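Local coordinates for protein chitinase (Chromobacterium violaceum, PDB 4TXG) that probably binds chitin and hydrolyses its glycosidic bonds, contributing to chitin breakdown, at residues P171-L174 / I178-S181. Numbering follows the deposited sequence.
With CS (cesium ion), chain N.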
loop_
_atom_site.group_PDB
_atom_site.type_symbol
_atom_site.label_atom_id
_atom_site.label_comp_id
_atom_site.label_asym_id
_atom_site.label_seq_id
_atom_site.Cartn_x
_atom_site.Cartn_y
_atom_site.Cartn_z
ATOM N N PRO A 171 20.394 7.368 -17.607
ATOM C CA PRO A 171 20.915 6.358 -16.681
ATOM C C PRO A 171 20.037 5.110 -16.591
ATOM O O PRO A 171 18.822 5.209 -16.384
ATOM C CB PRO A 171 20.942 7.097 -15.338
ATOM C CG PRO A 171 21.190 8.520 -15.716
ATOM C CD PRO A 171 20.425 8.718 -17.013
ATOM N N ALA A 172 20.659 3.947 -16.761
ATOM C CA ALA A 172 19.937 2.684 -16.687
ATOM C C ALA A 172 19.937 2.164 -15.266
ATOM O O ALA A 172 20.866 2.412 -14.501
ATOM C CB ALA A 172 20.561 1.648 -17.628
ATOM N N TYR A 173 18.882 1.442 -14.915
ATOM C CA TYR A 173 18.873 0.669 -13.688
ATOM C C TYR A 173 18.327 -0.701 -14.030
ATOM O O TYR A 173 17.136 -0.858 -14.290
ATOM C CB TYR A 173 18.039 1.342 -12.600
ATOM C CG TYR A 173 18.199 0.682 -11.250
ATOM C CD1 TYR A 173 17.407 -0.399 -10.884
ATOM C CD2 TYR A 173 19.157 1.131 -10.347
ATOM C CE1 TYR A 173 17.557 -1.009 -9.647
ATOM C CE2 TYR A 173 19.317 0.527 -9.106
ATOM C CZ TYR A 173 18.509 -0.539 -8.762
ATOM O OH TYR A 173 18.665 -1.132 -7.526
ATOM N N LEU A 174 19.221 -1.683 -14.048
ATOM C CA LEU A 174 18.903 -3.025 -14.519
ATOM C C LEU A 174 18.758 -3.989 -13.355
ATOM O O LEU A 174 19.099 -3.656 -12.218
ATOM C CB LEU A 174 19.995 -3.516 -15.467
ATOM C CG LEU A 174 20.293 -2.561 -16.626
ATOM C CD1 LEU A 174 21.323 -3.201 -17.551
ATOM C CD2 LEU A 174 19.001 -2.222 -17.377
ATOM N N ILE A 178 20.272 -4.304 -8.743
ATOM C CA ILE A 178 19.510 -4.499 -7.516
ATOM C C ILE A 178 20.402 -5.031 -6.392
ATOM O O ILE A 178 21.247 -5.897 -6.637
ATOM C CB ILE A 178 18.340 -5.485 -7.769
ATOM C CG1 ILE A 178 17.310 -4.878 -8.730
ATOM C CG2 ILE A 178 17.665 -5.905 -6.463
ATOM C CD1 ILE A 178 16.215 -5.865 -9.141
ATOM N N PRO A 179 20.242 -4.505 -5.164
ATOM C CA PRO A 179 20.960 -5.060 -4.009
ATOM C C PRO A 179 20.315 -6.355 -3.506
ATOM O O PRO A 179 19.672 -6.380 -2.455
ATOM C CB PRO A 179 20.849 -3.946 -2.962
ATOM C CG PRO A 179 19.550 -3.269 -3.293
ATOM C CD PRO A 179 19.479 -3.290 -4.808
ATOM N N TRP A 180 20.492 -7.426 -4.268
ATOM C CA TRP A 180 19.861 -8.702 -3.964
ATOM C C TRP A 180 20.146 -9.231 -2.557
ATOM O O TRP A 180 19.291 -9.884 -1.955
ATOM C CB TRP A 180 20.302 -9.744 -4.991
ATOM C CG TRP A 180 19.682 -9.548 -6.343
ATOM C CD1 TRP A 180 20.151 -8.764 -7.360
ATOM C CD2 TRP A 180 18.480 -10.158 -6.826
ATOM N NE1 TRP A 180 19.314 -8.854 -8.448
ATOM C CE2 TRP A 180 18.278 -9.695 -8.143
ATOM C CE3 TRP A 180 17.558 -11.048 -6.273
ATOM C CZ2 TRP A 180 17.182 -10.090 -8.914
ATOM C CZ3 TRP A 180 16.476 -11.452 -7.049
ATOM C CH2 TRP A 180 16.299 -10.966 -8.353
ATOM N N SER A 181 21.337 -8.945 -2.032
ATOM C CA SER A 181 21.726 -9.485 -0.731
ATOM C C SER A 181 21.123 -8.701 0.440
ATOM O O SER A 181 21.356 -9.042 1.597
ATOM C CB SER A 181 23.254 -9.506 -0.585
ATOM O OG SER A 181 23.766 -8.191 -0.486
HETATM CS CS CS N . 24.433 -6.003 -7.437
HETATM O O HOH W 1 25.699 -7.359 -9.958
HETATM O O HOH W 2 24.332 -8.942 -7.058
#
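Tyr173 reaches across to Ile178 and Pro179, illustrating how two parts of a TIM-barrel loop can meet by van der Waals contact with no hydrogen bond between them. The loop joins strands 155-161 and 185-193, neighbouring parallel strands of the GH18 barrel. With CG anti to the backbone N (chi1 -170°), the far end of the Tyr173 ring comes to the other segment: OH lies 3.5 Å from Ile178 CA and 3.6 Å from Pro179 CD. Beside the hydroxyl, CE1 meets Ile178 CG1 at 4.0 Å, the methylene approaching the ring obliquely while the two side chains cross at about a right angle. Phe160 of strand 155-161 touches both Tyr173 and Ile178 on this mostly buried side. On its far branch Ile178 places CG2 3.8 Å above one face of the Trp180 indole, offset toward the rim; Tyr239 stacks on the same indole.

The backbone side is looser and wetter. The CB of Leu174 points away, and its O stays 3.7 Å from Ile178 N; its N donates to Asp177 OD2. Ile178 O has two partners: a cesium ion at 3.3 Å and, across the inverse gamma turn centred on Pro179, Trp180 N in a weak 2.9 Å hydrogen bond. Across the segments the contact is thus van der Waals, while Ile178 O and Ser176 O coordinate a partly hydrated ion, cesium probably being a guest from crystallisation.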